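Local coordinates for protein AvrA (Salmonella typhimurium, PDB 6BE0) that probably transfers acetyl groups from acetyl-CoA to serine and threonine residues of target proteins, and binds inositol hexakisphosphate and coenzyme A, at residues 184-189 with 288-292; 192-197 with 235-239. One frame throughout, in Å; residues are numbered along the deposited sequence.

Contacts 1 and 2 share helix 186-199. Contact 1 uses its start, against helix 287-300. Contact 2 uses a later part, against the 235-239 loop, and is nested in the chain between the segments of contact 1. Their centres lie about 11 Å apart, and they touch directly. Phe-189 CZ comes within 3.3 Å of His-239 O, and Lys-291 NZ packs 3.8 Å from Ala-192 CB. Both reach the inositol hexakisphosphate: Lys-291 from contact 1, and Lys-195, Lys-196, Lys-238 and His-239 from contact 2. The coenzyme A lies nearer contact 1: the side chain of His-289 is about 6 Å from it, that of His-239 about 10 Å.

Contact 1: residues 184-189 with 288-292; sequences SECGIF and AHKKR. With IHP (inositol hexakisphosphate), chain B.
Glu-185 OE1 is gripped chiefly by the guanidinium of Arg-292. The main bond is a salt bridge from Arg-292 NH2 to Glu-185 OE1, 2.7 Å long with an angle of 147° at the hydrogen. It uses the anti lone pair of OE1, and the carboxylate stands almost perpendicular to the guanidinium plane. Arg-292 NH1 adds a weak bond to the same oxygen. The other oxygen, Glu-185 OE2, accepts a hydrogen bond from Ser-184 N at 3.2 Å, from above the carboxylate plane. It also bonds the hydroxyl of Ser-182. Asp-68 is a second acidic partner of Arg-292 NH2, so the guanidinium joins two carboxylates.

The bend of Glu-185 at chi2 (48°) helps to place it over His-289. Its CG lies above one face of the imidazole, 4.1 Å from the ring centroid, as a CH-pi contact. A water on Ser-184 OG lies in the plane of this ring and makes a weak bond to His-289 NE2. Trp-59 meets His-289 edge-to-face.

The apolar part is built around Ile-188. Its CG1 covers one face of the guanidinium, with Arg-292 NH2 3.5 Å away. Its CD1 touches Arg-292 CB at 3.6 Å, while its CG2 meets Ala-288 O and Lys-291 CB. Ala-288 CB fits against Phe-189 CE2, also at 3.6 Å. Beyond Ile-188, the bent chain of Lys-291 carries NZ to inositol hexakisphosphate O32 (2.7 Å) and O23.

Glu-185 is the N-cap residue of helix 186-199. The contact thus pins the start of this helix to helix 287-300. A helix beginning at a cysteine, here Cys-186, is consistent with the papain-like fold of the CA peptidase clan, to which the YopJ acetyltransferases are related.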
loop_
_atom_site.group_PDB
_atom_site.type_symbol
_atom_site.label_atom_id
_atom_site.label_comp_id
_atom_site.label_asym_id
_atom_site.label_seq_id
_atom_site.Cartn_x
_atom_site.Cartn_y
_atom_site.Cartn_z
ATOM N N SER A 184 -6.828 -6.327 9.539
ATOM C CA SER A 184 -6.916 -7.183 8.353
ATOM C C SER A 184 -7.028 -6.422 7.029
ATOM O O SER A 184 -7.574 -6.949 6.058
ATOM C CB SER A 184 -8.119 -8.120 8.500
ATOM O OG SER A 184 -9.314 -7.380 8.677
ATOM N N GLU A 185 -6.494 -5.204 6.980
ATOM C CA GLU A 185 -6.659 -4.340 5.808
ATOM C C GLU A 185 -5.374 -4.173 4.991
ATOM O O GLU A 185 -5.250 -3.227 4.212
ATOM C CB GLU A 185 -7.174 -2.964 6.247
ATOM C CG GLU A 185 -8.673 -2.917 6.513
ATOM C CD GLU A 185 -9.149 -4.054 7.393
ATOM O OE1 GLU A 185 -9.809 -4.976 6.869
ATOM O OE2 GLU A 185 -8.856 -4.031 8.606
ATOM N N CYS A 186 -4.427 -5.093 5.152
ATOM C CA CYS A 186 -3.145 -4.982 4.462
ATOM C C CYS A 186 -3.325 -4.955 2.946
ATOM O O CYS A 186 -2.662 -4.187 2.249
ATOM C CB CYS A 186 -2.213 -6.134 4.858
ATOM S SG CYS A 186 -2.830 -7.801 4.504
ATOM N N GLY A 187 -4.230 -5.788 2.443
ATOM C CA GLY A 187 -4.489 -5.861 1.016
ATOM C C GLY A 187 -5.050 -4.577 0.429
ATOM O O GLY A 187 -4.616 -4.134 -0.631
ATOM N N ILE A 188 -6.013 -3.974 1.118
ATOM C CA ILE A 188 -6.661 -2.763 0.625
ATOM C C ILE A 188 -5.682 -1.594 0.590
ATOM O O ILE A 188 -5.625 -0.854 -0.391
ATOM C CB ILE A 188 -7.882 -2.371 1.488
ATOM C CG1 ILE A 188 -8.831 -3.560 1.660
ATOM C CG2 ILE A 188 -8.622 -1.182 0.869
ATOM C CD1 ILE A 188 -9.355 -4.137 0.356
ATOM N N PHE A 189 -4.916 -1.432 1.666
ATOM C CA PHE A 189 -3.916 -0.374 1.738
ATOM C C PHE A 189 -2.893 -0.514 0.615
ATOM O O PHE A 189 -2.557 0.463 -0.050
ATOM C CB PHE A 189 -3.206 -0.388 3.094
ATOM C CG PHE A 189 -3.887 0.442 4.146
ATOM C CD1 PHE A 189 -3.584 1.785 4.286
ATOM C CD2 PHE A 189 -4.825 -0.120 4.997
ATOM C CE1 PHE A 189 -4.206 2.553 5.251
ATOM C CE2 PHE A 189 -5.451 0.644 5.963
ATOM C CZ PHE A 189 -5.140 1.983 6.090
ATOM N N ALA A 288 -10.648 2.552 4.985
ATOM C CA ALA A 288 -10.140 1.387 4.272
ATOM C C ALA A 288 -11.230 0.336 4.085
ATOM O O ALA A 288 -11.310 -0.300 3.035
ATOM C CB ALA A 288 -8.953 0.788 5.012
ATOM N N HIS A 289 -12.068 0.157 5.101
ATOM C CA HIS A 289 -13.161 -0.806 5.018
ATOM C C HIS A 289 -14.173 -0.384 3.957
ATOM O O HIS A 289 -14.742 -1.226 3.262
ATOM C CB HIS A 289 -13.849 -0.962 6.375
ATOM C CG HIS A 289 -13.041 -1.731 7.374
ATOM N ND1 HIS A 289 -11.977 -1.181 8.056
ATOM C CD2 HIS A 289 -13.139 -3.013 7.799
ATOM C CE1 HIS A 289 -11.458 -2.090 8.862
ATOM N NE2 HIS A 289 -12.143 -3.210 8.724
ATOM N N LYS A 290 -14.393 0.920 3.834
ATOM C CA LYS A 290 -15.271 1.446 2.796
ATOM C C LYS A 290 -14.619 1.296 1.425
ATOM O O LYS A 290 -15.307 1.071 0.429
ATOM C CB LYS A 290 -15.616 2.913 3.063
ATOM C CG LYS A 290 -16.590 3.114 4.221
ATOM C CD LYS A 290 -16.721 4.578 4.625
ATOM C CE LYS A 290 -17.453 5.398 3.572
ATOM N NZ LYS A 290 -17.607 6.822 3.989
ATOM N N LYS A 291 -13.294 1.410 1.372
ATOM C CA LYS A 291 -12.577 1.274 0.107
ATOM C C LYS A 291 -12.686 -0.151 -0.428
ATOM O O LYS A 291 -12.795 -0.357 -1.637
ATOM C CB LYS A 291 -11.103 1.659 0.263
ATOM C CG LYS A 291 -10.330 1.703 -1.058
ATOM C CD LYS A 291 -10.890 2.758 -2.008
ATOM C CE LYS A 291 -10.142 2.797 -3.333
ATOM N NZ LYS A 291 -8.729 3.229 -3.177
ATOM N N ARG A 292 -12.652 -1.130 0.472
ATOM C CA ARG A 292 -12.841 -2.524 0.085
ATOM C C ARG A 292 -14.180 -2.688 -0.624
ATOM O O ARG A 292 -14.275 -3.365 -1.648
ATOM C CB ARG A 292 -12.779 -3.452 1.304
ATOM C CG ARG A 292 -13.099 -4.909 0.973
ATOM C CD ARG A 292 -13.058 -5.815 2.193
ATOM N NE ARG A 292 -11.709 -5.951 2.744
ATOM C CZ ARG A 292 -11.272 -5.355 3.851
ATOM N NH1 ARG A 292 -12.065 -4.563 4.565
ATOM N NH2 ARG A 292 -10.026 -5.557 4.252
HETATM C C1 IHP B . -9.763 8.301 -7.112
HETATM C C2 IHP B . -9.418 7.220 -6.095
HETATM C C3 IHP B . -10.064 7.505 -4.750
HETATM C C4 IHP B . -11.558 7.701 -4.901
HETATM C C5 IHP B . -11.799 8.920 -5.773
HETATM C C6 IHP B . -11.239 8.689 -7.169
HETATM O O11 IHP B . -9.321 7.868 -8.386
HETATM P P1 IHP B . -7.971 8.490 -8.964
HETATM O O21 IHP B . -7.180 7.409 -9.667
HETATM O O31 IHP B . -7.120 9.059 -7.849
HETATM O O41 IHP B . -8.311 9.580 -9.946
HETATM O O12 IHP B . -9.819 5.923 -6.590
HETATM P P2 IHP B . -8.728 4.812 -6.877
HETATM O O22 IHP B . -7.637 5.353 -7.769
HETATM O O32 IHP B . -8.096 4.341 -5.589
HETATM O O42 IHP B . -9.381 3.636 -7.567
HETATM O O13 IHP B . -9.781 6.440 -3.840
HETATM P P3 IHP B . -8.805 6.707 -2.610
HETATM O O23 IHP B . -7.931 5.498 -2.383
HETATM O O33 IHP B . -7.924 7.908 -2.864
HETATM O O43 IHP B . -9.621 6.951 -1.367
HETATM O O14 IHP B . -12.194 7.801 -3.613
HETATM P P4 IHP B . -12.049 9.063 -2.620
HETATM O O24 IHP B . -11.807 8.563 -1.213
HETATM O O34 IHP B . -10.904 9.968 -3.016
HETATM O O44 IHP B . -13.329 9.851 -2.610
HETATM O O15 IHP B . -13.187 9.249 -5.852
HETATM P P5 IHP B . -13.602 10.769 -6.022
HETATM O O25 IHP B . -12.409 11.585 -6.473
HETATM O O35 IHP B . -14.697 10.867 -7.053
HETATM O O45 IHP B . -14.106 11.331 -4.716
HETATM O O16 IHP B . -12.001 7.693 -7.849
HETATM P P6 IHP B . -12.527 7.990 -9.292
HETATM O O26 IHP B . -13.533 6.942 -9.691
HETATM O O36 IHP B . -13.180 9.347 -9.334
HETATM O O46 IHP B . -11.387 7.959 -10.280
HETATM O O HOH W 1 -11.033 -5.835 10.686
#

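Contact 2: residues 192-197 with 235-239; sequences ALAKKL and SFYKH. With IHP (inositol hexakisphosphate), chain B.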
loop_
_atom_site.group_PDB
_atom_site.type_symbol
_atom_site.label_atom_id
_atom_site.label_comp_id
_atom_site.label_asym_id
_atom_site.label_seq_id
_atom_site.Cartn_x
_atom_site.Cartn_y
_atom_site.Cartn_z
ATOM N N ALA A 192 -4.432 0.252 -2.856
ATOM C CA ALA A 192 -4.653 1.684 -3.016
ATOM C C ALA A 192 -3.336 2.411 -3.260
ATOM O O ALA A 192 -3.225 3.223 -4.180
ATOM C CB ALA A 192 -5.354 2.252 -1.792
ATOM N N LEU A 193 -2.340 2.110 -2.431
ATOM C CA LEU A 193 -1.019 2.712 -2.567
ATOM C C LEU A 193 -0.402 2.398 -3.927
ATOM O O LEU A 193 0.269 3.240 -4.519
ATOM C CB LEU A 193 -0.095 2.226 -1.449
ATOM C CG LEU A 193 -0.416 2.733 -0.041
ATOM C CD1 LEU A 193 0.465 2.038 0.986
ATOM C CD2 LEU A 193 -0.261 4.241 0.049
ATOM N N ALA A 194 -0.637 1.184 -4.418
ATOM C CA ALA A 194 -0.113 0.769 -5.715
ATOM C C ALA A 194 -0.559 1.732 -6.810
ATOM O O ALA A 194 0.239 2.143 -7.652
ATOM C CB ALA A 194 -0.558 -0.646 -6.039
ATOM N N LYS A 195 -1.837 2.094 -6.785
ATOM C CA LYS A 195 -2.387 3.009 -7.775
ATOM C C LYS A 195 -1.859 4.426 -7.564
ATOM O O LYS A 195 -1.653 5.166 -8.524
ATOM C CB LYS A 195 -3.919 2.988 -7.728
ATOM C CG LYS A 195 -4.540 1.962 -8.673
ATOM C CD LYS A 195 -5.621 1.119 -8.006
ATOM C CE LYS A 195 -6.886 1.912 -7.728
ATOM N NZ LYS A 195 -7.972 1.040 -7.190
ATOM N N LYS A 196 -1.628 4.799 -6.309
ATOM C CA LYS A 196 -1.075 6.113 -5.996
ATOM C C LYS A 196 0.400 6.209 -6.390
ATOM O O LYS A 196 0.877 7.280 -6.768
ATOM C CB LYS A 196 -1.238 6.424 -4.506
ATOM C CG LYS A 196 -2.674 6.700 -4.077
ATOM C CD LYS A 196 -3.196 7.998 -4.678
ATOM C CE LYS A 196 -4.613 8.304 -4.217
ATOM N NZ LYS A 196 -5.606 7.332 -4.758
ATOM N N LEU A 197 1.119 5.092 -6.300
ATOM C CA LEU A 197 2.518 5.051 -6.715
ATOM C C LEU A 197 2.650 5.419 -8.192
ATOM O O LEU A 197 3.659 5.984 -8.615
ATOM C CB LEU A 197 3.121 3.666 -6.462
ATOM C CG LEU A 197 3.444 3.304 -5.010
ATOM C CD1 LEU A 197 3.755 1.818 -4.891
ATOM C CD2 LEU A 197 4.602 4.134 -4.483
ATOM N N SER A 235 -1.527 12.204 -0.911
ATOM C CA SER A 235 -2.485 11.212 -1.392
ATOM C C SER A 235 -2.266 9.823 -0.788
ATOM O O SER A 235 -3.149 8.969 -0.849
ATOM C CB SER A 235 -2.421 11.123 -2.916
ATOM O OG SER A 235 -1.134 10.725 -3.350
ATOM N N PHE A 236 -1.091 9.603 -0.207
ATOM C CA PHE A 236 -0.770 8.322 0.415
ATOM C C PHE A 236 -1.453 8.148 1.771
ATOM O O PHE A 236 -1.596 7.028 2.259
ATOM C CB PHE A 236 0.744 8.185 0.583
ATOM C CG PHE A 236 1.453 7.711 -0.653
ATOM C CD1 PHE A 236 1.205 8.301 -1.879
ATOM C CD2 PHE A 236 2.374 6.680 -0.584
ATOM C CE1 PHE A 236 1.854 7.866 -3.017
ATOM C CE2 PHE A 236 3.029 6.242 -1.719
ATOM C CZ PHE A 236 2.769 6.836 -2.936
ATOM N N TYR A 237 -1.877 9.259 2.367
ATOM C CA TYR A 237 -2.362 9.266 3.745
ATOM C C TYR A 237 -3.870 9.457 3.859
ATOM O O TYR A 237 -4.380 9.780 4.931
ATOM C CB TYR A 237 -1.650 10.368 4.529
ATOM C CG TYR A 237 -0.161 10.169 4.600
ATOM C CD1 TYR A 237 0.435 9.648 5.740
ATOM C CD2 TYR A 237 0.651 10.486 3.521
ATOM C CE1 TYR A 237 1.799 9.458 5.806
ATOM C CE2 TYR A 237 2.016 10.298 3.577
ATOM C CZ TYR A 237 2.585 9.784 4.722
ATOM O OH TYR A 237 3.945 9.596 4.785
ATOM N N LYS A 238 -4.586 9.253 2.761
ATOM C CA LYS A 238 -6.026 9.466 2.757
ATOM C C LYS A 238 -6.747 8.466 3.658
ATOM O O LYS A 238 -7.776 8.790 4.253
ATOM C CB LYS A 238 -6.570 9.375 1.333
ATOM C CG LYS A 238 -6.004 10.432 0.395
ATOM C CD LYS A 238 -6.556 10.292 -1.017
ATOM C CE LYS A 238 -8.058 10.528 -1.055
ATOM N NZ LYS A 238 -8.578 10.583 -2.446
ATOM N N HIS A 239 -6.198 7.258 3.760
ATOM C CA HIS A 239 -6.813 6.194 4.553
ATOM C C HIS A 239 -6.156 6.027 5.919
ATOM O O HIS A 239 -6.380 5.021 6.592
ATOM C CB HIS A 239 -6.750 4.864 3.797
ATOM C CG HIS A 239 -7.477 4.877 2.489
ATOM N ND1 HIS A 239 -8.851 4.936 2.402
ATOM C CD2 HIS A 239 -7.021 4.835 1.214
ATOM C CE1 HIS A 239 -9.211 4.933 1.132
ATOM N NE2 HIS A 239 -8.120 4.872 0.390
HETATM C C1 IHP B . -9.763 8.301 -7.112
HETATM C C2 IHP B . -9.418 7.220 -6.095
HETATM C C3 IHP B . -10.064 7.505 -4.750
HETATM C C4 IHP B . -11.558 7.701 -4.901
HETATM C C5 IHP B . -11.799 8.920 -5.773
HETATM C C6 IHP B . -11.239 8.689 -7.169
HETATM O O11 IHP B . -9.321 7.868 -8.386
HETATM P P1 IHP B . -7.971 8.490 -8.964
HETATM O O21 IHP B . -7.180 7.409 -9.667
HETATM O O31 IHP B . -7.120 9.059 -7.849
HETATM O O41 IHP B . -8.311 9.580 -9.946
HETATM O O12 IHP B . -9.819 5.923 -6.590
HETATM P P2 IHP B . -8.728 4.812 -6.877
HETATM O O22 IHP B . -7.637 5.353 -7.769
HETATM O O32 IHP B . -8.096 4.341 -5.589
HETATM O O42 IHP B . -9.381 3.636 -7.567
HETATM O O13 IHP B . -9.781 6.440 -3.840
HETATM P P3 IHP B . -8.805 6.707 -2.610
HETATM O O23 IHP B . -7.931 5.498 -2.383
HETATM O O33 IHP B . -7.924 7.908 -2.864
HETATM O O43 IHP B . -9.621 6.951 -1.367
HETATM O O14 IHP B . -12.194 7.801 -3.613
HETATM P P4 IHP B . -12.049 9.063 -2.620
HETATM O O24 IHP B . -11.807 8.563 -1.213
HETATM O O34 IHP B . -10.904 9.968 -3.016
HETATM O O44 IHP B . -13.329 9.851 -2.610
HETATM O O15 IHP B . -13.187 9.249 -5.852
HETATM P P5 IHP B . -13.602 10.769 -6.022
HETATM O O25 IHP B . -12.409 11.585 -6.473
HETATM O O35 IHP B . -14.697 10.867 -7.053
HETATM O O45 IHP B . -14.106 11.331 -4.716
HETATM O O16 IHP B . -12.001 7.693 -7.849
HETATM P P6 IHP B . -12.527 7.990 -9.292
HETATM O O26 IHP B . -13.533 6.942 -9.691
HETATM O O36 IHP B . -13.180 9.347 -9.334
HETATM O O46 IHP B . -11.387 7.959 -10.280
#
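Lys-196 CB rests on the ring of Phe-236, 3.7 Å from CE1 and oblique to the ring. The next carbon, CG, comes near Ser-235 O. Then CD lies beside the Ser-235 side chain, 3.7 Å from both CB and OG of that residue. This is packing of a methylene; the hydroxyl of Ser-235 is hydrogen-bonded to Glu-200. CE approaches Ser-235 O and Lys-238 CD, both on the loop side. At the tip, Lys-196 NZ bonds inositol hexakisphosphate O33 at 3.0 Å. Bends at chi2 (-68°) and chi4 (-68°) fold the chain over the 235-239 loop and turn its amine to the phosphate.

The same phosphate collects further donors. Lys-238 NZ reaches O33 at 2.8 Å and spans to O34 of another phosphate in a very short bond. It also bonds Val-261 O. His-239 NE2 points at O23 in the plane of its ring, at 2.8 Å and with an angle of 159° at the hydrogen. His-239 ND1 is held by Ser-287, which helps to fix the ring. Lys-195 NZ makes a weak bond to O42 of a third phosphate and a salt bridge to Glu-295. The amines of Lys-196 and Lys-238 lie 5.0 Å apart, and the phosphate between them probably offsets their charges.

On the other flank the contact is apolar. Leu-193 CD2 presses obliquely on Phe-236 CD2 at 3.6 Å. Leu-197 CD2 meets the ring at its edge, near CZ.

Leu-193 and Leu-197 of helix 186-199 thus pack on Phe-236 of the loop and also on Val-127 of strand 125-133. The loop has its own neighbours. Lys-238 and His-239 touch Arg-271 of helix 268-273, and His-239 also lies against helix 287-300.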